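Local coordinates for protein luciferase-like monooxygenase (Streptomyces bottropensis, PDB 7BIP) that probably acts as a monooxygenase of the bacterial luciferase-like family in the biosynthesis of the aromatic polyketide rishirilide, at residues A[164-167]-A[168-172]; A[128-131]-A[132-136]. All coordinates share one frame; numbering follows the deposited sequence.

Interaction 1: A[164-167]-A[168-172]; sequences TWQR and PHPRI
Thr164 and Gln166 both pack on Pro170, on the inner side of a tight chain reversal. Thr164 CG2 lies 3.9 Å from Pro170 CD. The Gln166 amide lies across the other end of the proline ring, with NE2 3.7 Å from Pro170 CB. This NE2 is fixed by hydrogen bonds to Leu103 O and Asp96 OD1. A water lies 2.7 Å from Gln166 OE1 and accepts the N-H of Arg171. This bridge ties the amide to the start of the outgoing strand.

Thr164 also ties the turn through its hydroxyl. With chi1 at 60°, OG1 sits between the backbone N and the carbonyl carbon. Thr164 OG1 donates to Gln166 O at 2.9 Å, in the carbonyl plane. His169 N is 3.2 Å from the same Gln166 O but is badly aimed for a hydrogen bond. A valine here would probably leave Gln166 O without this donor and let the start of the turn move more freely.

His169 turns away from 164-167 overall, although CB still touches Thr164 OG1. His169 ND1 lies 2.8 Å from Pro170 O in a nearly straight bond (169°), which fixes the rotation of the ring. The oxygen is in the plane of the imidazole, but the donor stands above the carbonyl plane. Pro168 CG lies over one face of the imidazole, toward its rim.

The outer side is much looser. The Arg167 side chain runs extended away from the turn into solvent, and Pro168 is exposed at the bend. The peptide bond between these two is cis. With Arg167 and Pro168 as its central residues, this is a type VI beta turn, leading into strand 171-175 of the TIM barrel.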
ATOM      1  N   THR A 164      -1.104 -11.788 -10.951  1.00 12.49           N
ATOM      2  CA  THR A 164      -2.356 -11.556 -10.241  1.00 11.42           C
ATOM      3  C   THR A 164      -3.026 -12.877  -9.845  1.00 14.18           C
ATOM      4  O   THR A 164      -2.725 -13.960 -10.368  1.00 15.24           O
ATOM      5  CB  THR A 164      -3.316 -10.712 -11.088  1.00 11.55           C
ATOM      6  OG1 THR A 164      -3.595 -11.390 -12.317  1.00 16.42           O
ATOM      7  CG2 THR A 164      -2.694  -9.349 -11.398  1.00 14.95           C
ATOM      8  N   TRP A 165      -3.926 -12.774  -8.871  1.00 10.72           N
ATOM      9  CA  TRP A 165      -4.754 -13.903  -8.472  1.00 11.97           C
ATOM     10  C   TRP A 165      -5.844 -14.149  -9.505  1.00 15.62           C
ATOM     11  O   TRP A 165      -6.026 -15.279  -9.985  1.00 16.08           O
ATOM     12  CB  TRP A 165      -5.354 -13.602  -7.099  1.00 14.36           C
ATOM     13  CG  TRP A 165      -6.340 -14.604  -6.558  1.00 12.96           C
ATOM     14  CD1 TRP A 165      -7.584 -14.904  -7.061  1.00 12.92           C
ATOM     15  CD2 TRP A 165      -6.186 -15.396  -5.377  1.00 14.06           C
ATOM     16  NE1 TRP A 165      -8.194 -15.841  -6.269  1.00 15.78           N
ATOM     17  CE2 TRP A 165      -7.358 -16.156  -5.227  1.00 16.90           C
ATOM     18  CE3 TRP A 165      -5.167 -15.533  -4.431  1.00 13.62           C
ATOM     19  CZ2 TRP A 165      -7.538 -17.058  -4.170  1.00 18.36           C
ATOM     20  CZ3 TRP A 165      -5.338 -16.421  -3.386  1.00 15.44           C
ATOM     21  CH2 TRP A 165      -6.519 -17.170  -3.258  1.00 13.00           C
ATOM     22  N   GLN A 166      -6.562 -13.098  -9.875  1.00 13.83           N
ATOM     23  CA  GLN A 166      -7.660 -13.226 -10.824  1.00 13.77           C
ATOM     24  C   GLN A 166      -7.140 -13.399 -12.247  1.00 12.70           C
ATOM     25  O   GLN A 166      -6.044 -12.961 -12.589  1.00 15.68           O
ATOM     26  CB  GLN A 166      -8.567 -11.997 -10.747  1.00 11.84           C
ATOM     27  CG  GLN A 166      -9.248 -11.855  -9.395  1.00 13.29           C
ATOM     28  CD  GLN A 166     -10.086 -10.604  -9.314  1.00 16.96           C
ATOM     29  OE1 GLN A 166     -11.196 -10.557  -9.848  1.00 17.50           O
ATOM     30  NE2 GLN A 166      -9.562  -9.579  -8.655  1.00 14.31           N
ATOM     31  N   ARG A 167      -7.960 -14.021 -13.087  1.00 13.42           N
ATOM     32  CA  ARG A 167      -7.569 -14.324 -14.453  1.00 17.32           C
ATOM     33  C   ARG A 167      -8.555 -13.703 -15.434  1.00 17.57           C
ATOM     34  O   ARG A 167      -9.763 -13.949 -15.325  1.00 20.18           O
ATOM     35  CB  ARG A 167      -7.509 -15.835 -14.662  1.00 19.00           C
ATOM     36  CG  ARG A 167      -6.473 -16.502 -13.778  1.00 18.99           C
ATOM     37  CD  ARG A 167      -6.551 -18.006 -13.920  1.00 23.70           C
ATOM     38  NE  ARG A 167      -5.860 -18.708 -12.845  1.00 18.84           N
ATOM     39  CZ  ARG A 167      -6.085 -19.987 -12.557  1.00 21.40           C
ATOM     40  NH1 ARG A 167      -6.973 -20.675 -13.267  1.00 23.97           N
ATOM     41  NH2 ARG A 167      -5.424 -20.572 -11.569  1.00 19.42           N
ATOM     42  N   PRO A 168      -8.089 -12.896 -16.397  1.00 20.08           N
ATOM     43  CA  PRO A 168      -6.670 -12.616 -16.645  1.00 15.73           C
ATOM     44  C   PRO A 168      -6.032 -11.649 -15.652  1.00 14.20           C
ATOM     45  O   PRO A 168      -4.813 -11.578 -15.565  1.00 20.04           O
ATOM     46  CB  PRO A 168      -6.678 -12.003 -18.053  1.00 19.21           C
ATOM     47  CG  PRO A 168      -8.036 -11.381 -18.180  1.00 20.31           C
ATOM     48  CD  PRO A 168      -8.970 -12.268 -17.402  1.00 19.11           C
ATOM     49  N   HIS A 169      -6.870 -10.935 -14.903  1.00 14.02           N
ATOM     50  CA  HIS A 169      -6.454  -9.880 -13.989  1.00 13.16           C
ATOM     51  C   HIS A 169      -7.713  -9.308 -13.350  1.00 12.50           C
ATOM     52  O   HIS A 169      -8.825  -9.668 -13.762  1.00 16.01           O
ATOM     53  CB  HIS A 169      -5.642  -8.802 -14.725  1.00 14.57           C
ATOM     54  CG  HIS A 169      -6.294  -8.278 -15.967  1.00 14.33           C
ATOM     55  ND1 HIS A 169      -7.404  -7.464 -15.937  1.00 16.36           N
ATOM     56  CD2 HIS A 169      -5.975  -8.431 -17.275  1.00 15.43           C
ATOM     57  CE1 HIS A 169      -7.758  -7.156 -17.174  1.00 16.38           C
ATOM     58  NE2 HIS A 169      -6.900  -7.724 -18.004  1.00 16.23           N
ATOM     59  N   PRO A 170      -7.597  -8.465 -12.324  1.00 14.43           N
ATOM     60  CA  PRO A 170      -8.790  -7.807 -11.783  1.00 13.10           C
ATOM     61  C   PRO A 170      -9.550  -7.044 -12.860  1.00 15.08           C
ATOM     62  O   PRO A 170      -8.975  -6.561 -13.841  1.00 14.32           O
ATOM     63  CB  PRO A 170      -8.216  -6.859 -10.730  1.00 11.46           C
ATOM     64  CG  PRO A 170      -6.953  -7.501 -10.308  1.00 14.55           C
ATOM     65  CD  PRO A 170      -6.386  -8.089 -11.569  1.00 15.57           C
ATOM     66  N   ARG A 171     -10.866  -6.950 -12.667  1.00 16.65           N
ATOM     67  CA  ARG A 171     -11.703  -6.118 -13.524  1.00 17.64           C
ATOM     68  C   ARG A 171     -11.117  -4.716 -13.615  1.00 17.91           C
ATOM     69  O   ARG A 171     -10.677  -4.152 -12.613  1.00 14.45           O
ATOM     70  CB  ARG A 171     -13.125  -6.048 -12.961  1.00 15.67           C
ATOM     71  CG  ARG A 171     -14.151  -5.433 -13.923  1.00 22.68           C
ATOM     72  CD  ARG A 171     -15.505  -5.239 -13.239  1.00 26.57           C
ATOM     73  NE  ARG A 171     -16.034  -6.488 -12.703  1.00 28.53           N
ATOM     74  CZ  ARG A 171     -16.765  -7.350 -13.399  1.00 37.23           C
ATOM     75  NH1 ARG A 171     -17.052  -7.097 -14.671  1.00 38.80           N
ATOM     76  NH2 ARG A 171     -17.205  -8.465 -12.826  1.00 39.59           N
ATOM     77  N   ILE A 172     -11.110  -4.154 -14.824  1.00 14.51           N
ATOM     78  CA  ILE A 172     -10.640  -2.791 -15.057  1.00 13.37           C
ATOM     79  C   ILE A 172     -11.853  -1.914 -15.340  1.00 13.57           C
ATOM     80  O   ILE A 172     -12.653  -2.224 -16.229  1.00 16.46           O
ATOM     81  CB  ILE A 172      -9.637  -2.730 -16.226  1.00 14.39           C
ATOM     82  CG1 ILE A 172      -8.332  -3.453 -15.875  1.00 14.77           C
ATOM     83  CG2 ILE A 172      -9.325  -1.273 -16.611  1.00 14.59           C
ATOM     84  CD1 ILE A 172      -7.367  -3.556 -17.071  1.00 17.45           C
TER
HETATM   85  O   HOH W   1     -12.391  -8.318 -10.731  1.00 14.55           O

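Interaction 2: A[128-131]-A[132-136]; sequences ARFD and EGVEA
Glu132 follows Ala128 by one helical turn, and its N-H donates to Ala128 O at 2.9 Å. The start of its side chain folds back over the same oxygen. Glu132 CB and CG each lie 3.3 Å from Ala128 O. Beyond CG the chain is extended. It touches Trp148, and OE2 reaches the hydroxyl of Thr151.

Val134 makes the apolar contact. Its CG2 lies over one face of the Phe130 ring, 4.0 Å from the centroid and 16° off the normal, a CH-pi contact. Phe130 has CG anti to its own N (chi1 174°), which carries the ring alongside Val134. The Val134 N-H also binds Phe130 O at 3.0 Å.

These i to i+4 pairs belong to an alpha helix of the barrel, 126-142. Phe130 and Val134 both touch Phe107, on the barrel strand 103-107.

Asp131 lies on the exposed side. Its contact is mainly through the backbone: Asp131 O accepts from Glu135 N at 3.1 Å, with Glu135 CB close by. The Glu135 carboxylate turns onward along the helix, where OE2 forms salt bridges with Arg138 and Arg139.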
ATOM      1  N   ALA A 128      -3.250  11.211 -22.731  1.00 19.85           N
ATOM      2  CA  ALA A 128      -2.354  10.172 -23.231  1.00 19.47           C
ATOM      3  C   ALA A 128      -1.675   9.434 -22.084  1.00 19.08           C
ATOM      4  O   ALA A 128      -1.518   8.210 -22.137  1.00 17.82           O
ATOM      5  CB  ALA A 128      -1.312  10.765 -24.182  1.00 17.29           C
ATOM      6  N   ARG A 129      -1.275  10.155 -21.032  1.00 15.47           N
ATOM      7  CA  ARG A 129      -0.686   9.489 -19.876  1.00 14.55           C
ATOM      8  C   ARG A 129      -1.663   8.506 -19.244  1.00 14.41           C
ATOM      9  O   ARG A 129      -1.262   7.436 -18.768  1.00 17.81           O
ATOM     10  CB  ARG A 129      -0.261  10.518 -18.831  1.00 17.81           C
ATOM     11  CG  ARG A 129       0.853  11.420 -19.268  1.00 16.83           C
ATOM     12  CD  ARG A 129       1.310  12.287 -18.093  1.00 25.02           C
ATOM     13  NE  ARG A 129       2.474  13.101 -18.417  1.00 23.99           N
ATOM     14  CZ  ARG A 129       3.730  12.757 -18.168  1.00 21.34           C
ATOM     15  NH1 ARG A 129       4.019  11.592 -17.589  1.00 18.79           N
ATOM     16  NH2 ARG A 129       4.704  13.590 -18.510  1.00 22.28           N
ATOM     17  N   PHE A 130      -2.943   8.879 -19.192  1.00 14.87           N
ATOM     18  CA  PHE A 130      -3.952   8.011 -18.604  1.00 15.48           C
ATOM     19  C   PHE A 130      -4.146   6.749 -19.436  1.00 17.75           C
ATOM     20  O   PHE A 130      -4.081   5.629 -18.910  1.00 16.42           O
ATOM     21  CB  PHE A 130      -5.272   8.772 -18.466  1.00 17.25           C
ATOM     22  CG  PHE A 130      -6.410   7.918 -17.991  1.00 14.67           C
ATOM     23  CD1 PHE A 130      -6.576   7.669 -16.644  1.00 15.64           C
ATOM     24  CD2 PHE A 130      -7.298   7.346 -18.892  1.00 18.27           C
ATOM     25  CE1 PHE A 130      -7.617   6.877 -16.194  1.00 18.98           C
ATOM     26  CE2 PHE A 130      -8.332   6.551 -18.448  1.00 17.69           C
ATOM     27  CZ  PHE A 130      -8.498   6.321 -17.100  1.00 19.31           C
ATOM     28  N   ASP A 131      -4.397   6.913 -20.735  1.00 14.68           N
ATOM     29  CA  ASP A 131      -4.648   5.752 -21.589  1.00 15.30           C
ATOM     30  C   ASP A 131      -3.441   4.828 -21.630  1.00 16.31           C
ATOM     31  O   ASP A 131      -3.589   3.601 -21.575  1.00 16.68           O
ATOM     32  CB  ASP A 131      -5.018   6.199 -23.002  1.00 15.82           C
ATOM     33  CG  ASP A 131      -6.421   6.799 -23.086  1.00 24.09           C
ATOM     34  OD1 ASP A 131      -7.287   6.484 -22.235  1.00 26.85           O
ATOM     35  OD2 ASP A 131      -6.650   7.591 -24.016  1.00 30.27           O
ATOM     36  N   GLU A 132      -2.229   5.395 -21.732  1.00 16.11           N
ATOM     37  CA  GLU A 132      -1.039   4.550 -21.760  1.00 13.79           C
ATOM     38  C   GLU A 132      -0.772   3.911 -20.406  1.00 17.18           C
ATOM     39  O   GLU A 132      -0.261   2.788 -20.350  1.00 15.91           O
ATOM     40  CB  GLU A 132       0.179   5.346 -22.235  1.00 13.34           C
ATOM     41  CG  GLU A 132       0.059   5.737 -23.696  1.00 17.74           C
ATOM     42  CD  GLU A 132       1.382   6.122 -24.322  1.00 19.62           C
ATOM     43  OE1 GLU A 132       2.435   5.821 -23.721  1.00 16.84           O
ATOM     44  OE2 GLU A 132       1.362   6.718 -25.419  1.00 21.78           O
ATOM     45  N   GLY A 133      -1.115   4.589 -19.308  1.00 15.22           N
ATOM     46  CA  GLY A 133      -0.949   3.982 -17.997  1.00 15.10           C
ATOM     47  C   GLY A 133      -1.868   2.794 -17.792  1.00 12.67           C
ATOM     48  O   GLY A 133      -1.442   1.750 -17.280  1.00 14.06           O
ATOM     49  N   VAL A 134      -3.134   2.926 -18.203  1.00 14.34           N
ATOM     50  CA  VAL A 134      -4.076   1.815 -18.080  1.00 10.89           C
ATOM     51  C   VAL A 134      -3.611   0.632 -18.915  1.00 15.65           C
ATOM     52  O   VAL A 134      -3.588  -0.515 -18.449  1.00 14.82           O
ATOM     53  CB  VAL A 134      -5.490   2.262 -18.490  1.00 12.40           C
ATOM     54  CG1 VAL A 134      -6.433   1.055 -18.517  1.00 15.42           C
ATOM     55  CG2 VAL A 134      -6.017   3.340 -17.536  1.00 16.47           C
ATOM     56  N   GLU A 135      -3.236   0.888 -20.164  1.00 15.24           N
ATOM     57  CA  GLU A 135      -2.875  -0.220 -21.038  1.00 16.23           C
ATOM     58  C   GLU A 135      -1.572  -0.876 -20.606  1.00 14.97           C
ATOM     59  O   GLU A 135      -1.439  -2.103 -20.682  1.00 13.98           O
ATOM     60  CB  GLU A 135      -2.785   0.263 -22.480  1.00 14.78           C
ATOM     61  CG  GLU A 135      -2.265  -0.781 -23.471  1.00 14.10           C
ATOM     62  CD  GLU A 135      -3.213  -1.964 -23.665  1.00 18.97           C
ATOM     63  OE1 GLU A 135      -4.325  -1.953 -23.101  1.00 19.13           O
ATOM     64  OE2 GLU A 135      -2.829  -2.908 -24.382  1.00 22.58           O
ATOM     65  N   ALA A 136      -0.589  -0.082 -20.170  1.00 13.47           N
ATOM     66  CA  ALA A 136       0.660  -0.679 -19.706  1.00 14.57           C
ATOM     67  C   ALA A 136       0.419  -1.582 -18.503  1.00 12.60           C
ATOM     68  O   ALA A 136       0.986  -2.679 -18.424  1.00 15.00           O
ATOM     69  CB  ALA A 136       1.680   0.409 -19.372  1.00 15.85           C
TER

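Overall arrangement
From the N terminus, the chain passes through strand 103-107 before it enters helix 126-142, which carries interaction 2. It then forms the antiparallel pair 146-149 and 154-158 and reaches interaction 1, just ahead of strand 171-175. Strands 103-107 and 171-175 are parallel neighbours, so the helix lies in a beta-alpha-beta crossover of the barrel. Interaction 1 closes a short turn; interaction 2 spans one turn of a helix. They follow in series and neither nest nor cross. Their centres are about 18 Å apart, yet Ile172 CG2 meets Val134 CG1 at 4.2 Å. Here the strand that leaves interaction 1 packs on the helix of interaction 2.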